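Local structure of NAD-dependent formate dehydrogenase gamma subunit (Cupriavidus necator, 6VW7) at residues Leu31-Leu35 and Val67-Tyr71; Arg75-Arg81 and Gly119-Glu124. The protein binds one [2Fe-2S] cluster as the gamma subunit of an NAD-dependent formate dehydrogenase and probably takes part in its electron transfer. All blocks are in the same frame, centred on the assembly; numbering follows the deposited sequence. Where two conformers were deposited one is given.

Interaction 1 (Leu31-Leu35 and Val67-Tyr71)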
loop_
_atom_site.group_PDB
_atom_site.type_symbol
_atom_site.label_atom_id
_atom_site.label_comp_id
_atom_site.label_asym_id
_atom_site.label_seq_id
_atom_site.Cartn_x
_atom_site.Cartn_y
_atom_site.Cartn_z
ATOM N N LEU A 31 19.335 11.608 6.760
ATOM C CA LEU A 31 19.845 11.569 5.387
ATOM C C LEU A 31 18.717 11.472 4.358
ATOM O O LEU A 31 18.696 12.242 3.390
ATOM C CB LEU A 31 20.848 10.432 5.202
ATOM C CG LEU A 31 21.485 10.364 3.811
ATOM C CD1 LEU A 31 21.939 11.748 3.357
ATOM C CD2 LEU A 31 22.670 9.394 3.800
ATOM N N LEU A 32 17.791 10.504 4.516
ATOM C CA LEU A 32 16.703 10.382 3.541
ATOM C C LEU A 32 15.784 11.603 3.507
ATOM O O LEU A 32 15.389 12.002 2.399
ATOM C CB LEU A 32 15.885 9.099 3.778
ATOM C CG LEU A 32 16.306 7.928 2.887
ATOM C CD1 LEU A 32 17.649 7.414 3.341
ATOM C CD2 LEU A 32 15.273 6.765 2.859
ATOM N N PRO A 33 15.328 12.177 4.641
ATOM C CA PRO A 33 14.575 13.447 4.544
ATOM C C PRO A 33 15.355 14.539 3.838
ATOM O O PRO A 33 14.767 15.354 3.110
ATOM C CB PRO A 33 14.289 13.801 6.009
ATOM C CG PRO A 33 14.186 12.409 6.682
ATOM C CD PRO A 33 15.277 11.611 6.009
ATOM N N ILE A 34 16.672 14.593 4.041
ATOM C CA ILE A 34 17.481 15.600 3.356
ATOM C C ILE A 34 17.484 15.337 1.855
ATOM O O ILE A 34 17.258 16.244 1.048
ATOM C CB ILE A 34 18.913 15.620 3.925
ATOM C CG1 ILE A 34 18.929 16.271 5.304
ATOM C CG2 ILE A 34 19.877 16.322 2.965
ATOM C CD1 ILE A 34 20.286 16.210 6.009
ATOM N N LEU A 35 17.719 14.082 1.460
ATOM C CA LEU A 35 17.770 13.752 0.039
ATOM C C LEU A 35 16.426 14.018 -0.631
ATOM O O LEU A 35 16.381 14.507 -1.765
ATOM C CB LEU A 35 18.190 12.287 -0.152
ATOM C CG LEU A 35 19.631 11.937 0.246
ATOM C CD1 LEU A 35 19.909 10.404 0.131
ATOM C CD2 LEU A 35 20.617 12.709 -0.591
ATOM N N VAL A 67 24.039 5.640 -0.387
ATOM C CA VAL A 67 22.605 5.743 -0.133
ATOM C C VAL A 67 21.880 6.260 -1.372
ATOM O O VAL A 67 20.869 5.692 -1.800
ATOM C CB VAL A 67 22.353 6.632 1.100
ATOM C CG1 VAL A 67 20.859 7.025 1.227
ATOM C CG2 VAL A 67 22.867 5.921 2.366
ATOM N N ILE A 68 22.404 7.331 -1.982
ATOM C CA ILE A 68 21.785 7.883 -3.185
ATOM C C ILE A 68 21.680 6.815 -4.262
ATOM O O ILE A 68 20.643 6.675 -4.925
ATOM C CB ILE A 68 22.580 9.107 -3.683
ATOM C CG1 ILE A 68 22.513 10.251 -2.670
ATOM C CG2 ILE A 68 22.052 9.567 -5.025
ATOM C CD1 ILE A 68 23.555 11.359 -2.926
ATOM N N THR A 69 22.747 6.028 -4.435
ATOM C CA THR A 69 22.777 4.990 -5.456
ATOM C C THR A 69 21.848 3.823 -5.128
ATOM O O THR A 69 21.267 3.220 -6.039
ATOM C CB THR A 69 24.221 4.501 -5.631
ATOM O OG1 THR A 69 24.999 5.550 -6.223
ATOM C CG2 THR A 69 24.288 3.276 -6.513
ATOM N N PHE A 70 21.682 3.499 -3.846
ATOM C CA PHE A 70 20.883 2.335 -3.465
ATOM C C PHE A 70 19.407 2.527 -3.805
ATOM O O PHE A 70 18.739 1.591 -4.260
ATOM C CB PHE A 70 21.056 2.065 -1.963
ATOM C CG PHE A 70 20.295 0.844 -1.457
ATOM C CD1 PHE A 70 20.890 -0.411 -1.474
ATOM C CD2 PHE A 70 19.007 0.966 -0.945
ATOM C CE1 PHE A 70 20.200 -1.533 -1.012
ATOM C CE2 PHE A 70 18.312 -0.144 -0.474
ATOM C CZ PHE A 70 18.920 -1.407 -0.512
ATOM N N TYR A 71 18.872 3.721 -3.584
ATOM C CA TYR A 71 17.431 3.933 -3.629
ATOM C C TYR A 71 17.029 4.442 -5.008
ATOM O O TYR A 71 17.431 5.539 -5.409
ATOM C CB TYR A 71 16.996 4.908 -2.533
ATOM C CG TYR A 71 17.087 4.346 -1.120
ATOM C CD1 TYR A 71 16.108 3.484 -0.609
ATOM C CD2 TYR A 71 18.149 4.688 -0.294
ATOM C CE1 TYR A 71 16.203 2.973 0.713
ATOM C CE2 TYR A 71 18.253 4.195 1.004
ATOM C CZ TYR A 71 17.288 3.324 1.496
ATOM O OH TYR A 71 17.416 2.864 2.783
#
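Val67 is the bump of this interface, and Leu31, Leu32 and Leu35 form the hollow that takes it in. The two segments lie on helix 31-42 and at the end of helix 61-70, in the helical N-terminal part of this thioredoxin-like [2Fe-2S] protein of the complex I 24 kDa family, ahead of its sheet in the chain. The spacing i, i+1, i+4 puts all three leucines on one helix face. Val67 divides its two methyls among them: CG2 meets Leu31 CD2 tip to tip at 3.8 Å, whereas CG1 lies 3.7 Å from Leu35 CD1 and 3.9 Å from Leu32 CD1. With chi1 at 168°, CG1 stands anti to the backbone N and CG2 anti to the carbonyl carbon, and this fork lets one valine touch three leucines. On one flank Ile68 crosses Leu35 at a slant, its CG1 3.7 Å from Leu35 CD2; beyond it Val50 and Ile45 continue the apolar core. The other flank is closed by Tyr71, the first residue after the helix to leave helical backbone angles. Its hydroxyl is hydrogen-bonded to Arg285 O and Ser281 OG of the beta subunit, so this side of the helix pair meets the partner chain. Leu32 crosses the tyrosine at about a right angle: CD1 reaches CE2 at 4.0 Å, while CD2 lies 4.2 Å above the ring plane, offset toward the rim, with Phe70 CD2 over the centre of the opposite face.

Interaction 2 (Arg75-Arg81 and Gly119-Glu124); sequences RQQPAGR and GQVTLE
Gly80 fits closely against Gly119 and Thr122. Its N donates to Thr122 OG1 over 2.7 Å at a nearly straight 167°, and, with no side chain between, its CA comes within 3.3 Å of Gly119 O. Thr122 OG1 has a second hydrogen-bond partner, Thr115 OG1; chi1 of -68° turns this oxygen to where Gly80 N reaches it, while Ala79 CB covers it from 3.7 Å. One residue on, Arg81 N donates to Gly119 O, 3.1 Å away. These bonds join the loop leading into strand 82-87 to the run into strand 121-126, its parallel neighbour in the mixed sheet of the thioredoxin-like fold, and backbone bonds of His82 with Gln120 and Thr122, and of Val84 with Thr122, continue the pairing. At the outer end the packing thins toward solvent: Arg81 is exposed, and its side chain leads away from the strand after its CB passes Gln120 OE1 at 3.8 Å. Farther along the strand, the partly exposed Arg75 and Glu124 come from opposite directions and, in the conformer given, make a salt bridge. The carboxylate meets the guanidinium at its edge, the two planes 67° apart, but Arg75 was modelled in two conformers and the separation of its NH2 from Glu124 OE2, 2.4 Å, is doubtfully short. Glu124 OE1 is held separately by His113 ND1.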
loop_
_atom_site.group_PDB
_atom_site.type_symbol
_atom_site.label_atom_id
_atom_site.label_comp_id
_atom_site.label_asym_id
_atom_site.label_seq_id
_atom_site.Cartn_x
_atom_site.Cartn_y
_atom_site.Cartn_z
ATOM N N ARG A 75 17.370 10.554 -8.052
ATOM C CA ARG A 75 18.101 10.723 -9.297
ATOM C C ARG A 75 19.216 11.736 -9.100
ATOM O O ARG A 75 19.089 12.679 -8.315
ATOM C CB ARG A 75 17.186 11.131 -10.463
ATOM C CG ARG A 75 16.185 12.226 -10.187
ATOM C CD ARG A 75 15.254 12.409 -11.392
ATOM N NE ARG A 75 14.341 11.282 -11.570
ATOM C CZ ARG A 75 14.397 10.402 -12.569
ATOM N NH1 ARG A 75 15.326 10.507 -13.512
ATOM N NH2 ARG A 75 13.516 9.417 -12.629
ATOM N N GLN A 76 20.327 11.500 -9.792
ATOM C CA GLN A 76 21.508 12.347 -9.700
ATOM C C GLN A 76 21.654 13.300 -10.877
ATOM O O GLN A 76 22.636 14.039 -10.936
ATOM C CB GLN A 76 22.761 11.477 -9.562
ATOM C CG GLN A 76 22.817 10.766 -8.227
ATOM C CD GLN A 76 23.988 9.812 -8.096
ATOM O OE1 GLN A 76 24.956 10.094 -7.383
ATOM N NE2 GLN A 76 23.896 8.661 -8.769
ATOM N N GLN A 77 20.723 13.281 -11.823
ATOM C CA GLN A 77 20.697 14.207 -12.941
ATOM C C GLN A 77 19.248 14.591 -13.195
ATOM O O GLN A 77 18.344 13.798 -12.919
ATOM C CB GLN A 77 21.307 13.584 -14.209
ATOM N N PRO A 78 18.994 15.783 -13.732
ATOM C CA PRO A 78 17.602 16.207 -13.935
ATOM C C PRO A 78 16.849 15.245 -14.845
ATOM O O PRO A 78 17.418 14.638 -15.753
ATOM C CB PRO A 78 17.742 17.589 -14.584
ATOM C CG PRO A 78 19.107 18.051 -14.203
ATOM C CD PRO A 78 19.956 16.823 -14.133
ATOM N N ALA A 79 15.567 15.066 -14.554
ATOM C CA ALA A 79 14.684 14.322 -15.438
ATOM C C ALA A 79 14.128 15.277 -16.489
ATOM O O ALA A 79 14.372 16.481 -16.451
ATOM C CB ALA A 79 13.563 13.656 -14.644
ATOM N N GLY A 80 13.366 14.746 -17.441
ATOM C CA GLY A 80 12.655 15.609 -18.370
ATOM C C GLY A 80 11.596 16.413 -17.649
ATOM O O GLY A 80 11.503 16.321 -16.423
ATOM N N ARG A 81 10.795 17.200 -18.379
ATOM C CA ARG A 81 9.782 18.029 -17.725
ATOM C C ARG A 81 8.810 17.178 -16.910
ATOM O O ARG A 81 8.435 17.556 -15.794
ATOM C CB ARG A 81 9.028 18.865 -18.765
ATOM C CG ARG A 81 8.504 20.254 -18.288
ATOM C CD ARG A 81 7.752 20.151 -16.963
ATOM N NE ARG A 81 6.849 21.253 -16.647
ATOM C CZ ARG A 81 6.097 21.288 -15.547
ATOM N NH1 ARG A 81 6.152 20.291 -14.667
ATOM N NH2 ARG A 81 5.293 22.319 -15.323
ATOM N N GLY A 119 12.992 16.187 -24.592
ATOM C CA GLY A 119 13.126 16.430 -23.166
ATOM C C GLY A 119 11.841 16.607 -22.384
ATOM O O GLY A 119 11.895 17.052 -21.230
ATOM N N GLN A 120 10.686 16.271 -22.957
ATOM C CA GLN A 120 9.417 16.527 -22.283
ATOM C C GLN A 120 9.018 15.419 -21.314
ATOM O O GLN A 120 8.393 15.701 -20.282
ATOM C CB GLN A 120 8.301 16.724 -23.315
ATOM C CG GLN A 120 8.348 18.082 -23.999
ATOM C CD GLN A 120 8.512 19.217 -23.012
ATOM O OE1 GLN A 120 7.619 19.492 -22.208
ATOM N NE2 GLN A 120 9.670 19.870 -23.051
ATOM N N VAL A 121 9.374 14.172 -21.603
ATOM C CA VAL A 121 8.919 13.032 -20.818
ATOM C C VAL A 121 10.116 12.165 -20.458
ATOM O O VAL A 121 10.944 11.850 -21.319
ATOM C CB VAL A 121 7.865 12.202 -21.578
ATOM C CG1 VAL A 121 7.624 10.851 -20.877
ATOM C CG2 VAL A 121 6.568 12.973 -21.694
ATOM N N THR A 122 10.209 11.792 -19.185
ATOM C CA THR A 122 11.087 10.719 -18.727
ATOM C C THR A 122 10.215 9.521 -18.376
ATOM O O THR A 122 9.300 9.636 -17.552
ATOM C CB THR A 122 11.921 11.152 -17.518
ATOM O OG1 THR A 122 12.867 12.153 -17.919
ATOM C CG2 THR A 122 12.664 9.966 -16.922
ATOM N N LEU A 123 10.499 8.383 -19.001
ATOM C CA LEU A 123 9.734 7.154 -18.810
ATOM C C LEU A 123 10.416 6.294 -17.748
ATOM O O LEU A 123 11.589 5.935 -17.899
ATOM C CB LEU A 123 9.622 6.396 -20.130
ATOM C CG LEU A 123 8.796 5.113 -20.138
ATOM C CD1 LEU A 123 7.353 5.436 -19.815
ATOM C CD2 LEU A 123 8.922 4.459 -21.501
ATOM N N GLU A 124 9.691 5.981 -16.671
ATOM C CA GLU A 124 10.207 5.191 -15.559
ATOM C C GLU A 124 9.264 4.046 -15.223
ATOM O O GLU A 124 8.039 4.212 -15.292
ATOM C CB GLU A 124 10.388 6.060 -14.305
ATOM C CG GLU A 124 11.413 7.176 -14.435
ATOM C CD GLU A 124 12.840 6.705 -14.196
ATOM O OE1 GLU A 124 13.069 5.485 -14.013
ATOM O OE2 GLU A 124 13.740 7.570 -14.189
#

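Interaction 1 closes before interaction 2 opens along the chain, and their centres lie 18 Å apart. The first pairs helices 31-42 and 61-70 in the helical part, beside the beta subunit; the second lies at the sheet, joining the loop before strand 82-87 to strand 121-126. That loop follows helix 61-70, so the chain passes directly from one contact to the other. They also touch through space: Ile68 CG2 packs on Gln76 CG at 3.5 Å. The connection therefore ties the helical part to the sheet of the cluster-binding domain, although the side chain of Glu124 remains about 14 Å from the [2Fe-2S] cluster.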